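Local coordinates for protein hyaluronidase (PDB 4UFQ) that probably hydrolyses hyaluronan as a bacterial hyaluronidase, and assembles from three copies of an elongated chain rich in beta strands, at residues K120-I124 with A125-N129. Numbering follows the deposited sequence.
Sequences KGNLI and ALRNN. With SO4 (sulfate ion), chain Q.
Arg127 reaches back over the methyl of Ala125 until its guanidinium stands beside the amide of Asn122, with NH2 3.8 Å from Asn122 ND2. No hydrogen bond joins these two donors; a sulfate, probably from the crystallisation liquor, bridges them through a shared oxygen. Asn122 ND2 donates to sulfate O3 at 2.9 Å, nearly straight at 170°, and Arg127 NH2 gives a more bent bond (146°) to the same O3 at 2.8 Å. Arg127 NH1 holds O4 at 3.0 Å, while the bond from NH2 to O4 is weak. The sulfur lies in the guanidinium plane, at its edge, as expected when two terminal nitrogens face an anion together. An extended chain from CG to NE carries the guanidinium this far, and its NE forms a salt bridge with Asp133, which would help fix its rotation. Asn122 OD1 accepts from Lys138 NZ, an arrangement that leaves the ND2 side of the amide turned to the sulfate; Gln108 of the second subunit is a further acceptor for ND2.

On the other side of the strand, Ile124 CG1 meets Leu126 CD2 at 3.9 Å, the two side chains crossing at a slant. With CG1 anti to the backbone N (chi1 -174°), Ile124 sets CG1 against Leu126 CD2, and its outer end passes alongside that methyl.

Leu123 and Ile124 both oppose Val137, a classic beta bulge where strand 124-127 pairs antiparallel with strand 132-137. The sheet continues into the second subunit through a parallel strand pairing, and Ile124 packs on Leu126 of the third subunit.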
# COMPACT_ATOMS: atom_id res chain seq x y z
N LYS B 120 -6.28 -4.16 -15.68
CA LYS B 120 -5.12 -3.92 -16.51
C LYS B 120 -4.24 -2.80 -15.94
O LYS B 120 -3.12 -2.60 -16.39
CB LYS B 120 -5.55 -3.63 -17.95
CG LYS B 120 -6.18 -4.85 -18.62
CD LYS B 120 -6.82 -4.52 -19.96
CE LYS B 120 -7.40 -5.78 -20.60
NZ LYS B 120 -8.37 -6.48 -19.71
N GLY B 121 -4.73 -2.11 -14.92
CA GLY B 121 -3.96 -1.06 -14.27
C GLY B 121 -2.99 -1.49 -13.17
O GLY B 121 -3.02 -2.63 -12.70
N ASN B 122 -2.14 -0.55 -12.74
CA ASN B 122 -1.17 -0.83 -11.69
C ASN B 122 -1.89 -1.19 -10.40
O ASN B 122 -2.90 -0.55 -10.06
CB ASN B 122 -0.30 0.40 -11.39
CG ASN B 122 0.52 0.83 -12.57
OD1 ASN B 122 1.13 0.00 -13.26
ND2 ASN B 122 0.55 2.13 -12.82
N LEU B 123 -1.40 -2.19 -9.69
CA LEU B 123 -1.97 -2.53 -8.40
C LEU B 123 -1.51 -1.53 -7.33
O LEU B 123 -2.31 -1.11 -6.48
CB LEU B 123 -1.57 -3.96 -8.01
CG LEU B 123 -1.84 -4.99 -9.11
CD1 LEU B 123 -1.54 -6.41 -8.56
CD2 LEU B 123 -3.26 -4.89 -9.62
N ILE B 124 -0.25 -1.12 -7.40
CA ILE B 124 0.27 -0.05 -6.55
C ILE B 124 1.34 0.68 -7.35
O ILE B 124 2.09 0.06 -8.11
CB ILE B 124 0.81 -0.59 -5.19
CG1 ILE B 124 1.20 0.57 -4.28
CG2 ILE B 124 1.96 -1.57 -5.42
CD1 ILE B 124 1.44 0.16 -2.83
N ALA B 125 1.38 2.00 -7.22
CA ALA B 125 2.40 2.81 -7.87
C ALA B 125 2.83 3.91 -6.92
O ALA B 125 2.00 4.77 -6.56
CB ALA B 125 1.87 3.42 -9.14
N LEU B 126 4.09 3.87 -6.51
CA LEU B 126 4.68 4.86 -5.63
C LEU B 126 5.62 5.72 -6.46
O LEU B 126 6.66 5.23 -6.92
CB LEU B 126 5.40 4.21 -4.43
CG LEU B 126 4.60 3.13 -3.69
CD1 LEU B 126 5.40 2.61 -2.52
CD2 LEU B 126 3.23 3.69 -3.23
N ARG B 127 5.23 6.98 -6.68
CA ARG B 127 5.87 7.86 -7.64
C ARG B 127 6.27 9.18 -7.00
O ARG B 127 5.58 10.20 -7.13
CB ARG B 127 4.94 8.09 -8.85
CG ARG B 127 4.81 6.86 -9.72
CD ARG B 127 3.75 6.97 -10.83
NE ARG B 127 3.92 5.82 -11.74
CZ ARG B 127 3.20 5.58 -12.83
NH1 ARG B 127 2.23 6.41 -13.19
NH2 ARG B 127 3.45 4.50 -13.56
N ASN B 128 7.41 9.15 -6.33
CA ASN B 128 7.91 10.30 -5.60
C ASN B 128 8.95 11.07 -6.39
O ASN B 128 8.92 12.31 -6.44
CB ASN B 128 8.51 9.81 -4.28
CG ASN B 128 8.73 10.92 -3.30
OD1 ASN B 128 7.90 11.81 -3.17
ND2 ASN B 128 9.87 10.90 -2.61
N ASN B 129 9.87 10.34 -7.02
CA ASN B 129 10.99 10.94 -7.72
C ASN B 129 10.75 11.12 -9.22
O ASN B 129 10.30 10.20 -9.90
CB ASN B 129 12.25 10.12 -7.44
CG ASN B 129 12.64 10.19 -5.98
OD1 ASN B 129 13.03 11.25 -5.49
ND2 ASN B 129 12.50 9.08 -5.27
S SO4 Q . 0.92 3.96 -16.04
O1 SO4 Q . -0.46 3.83 -15.56
O2 SO4 Q . 0.97 3.65 -17.47
O3 SO4 Q . 1.83 3.09 -15.28
O4 SO4 Q . 1.34 5.35 -15.87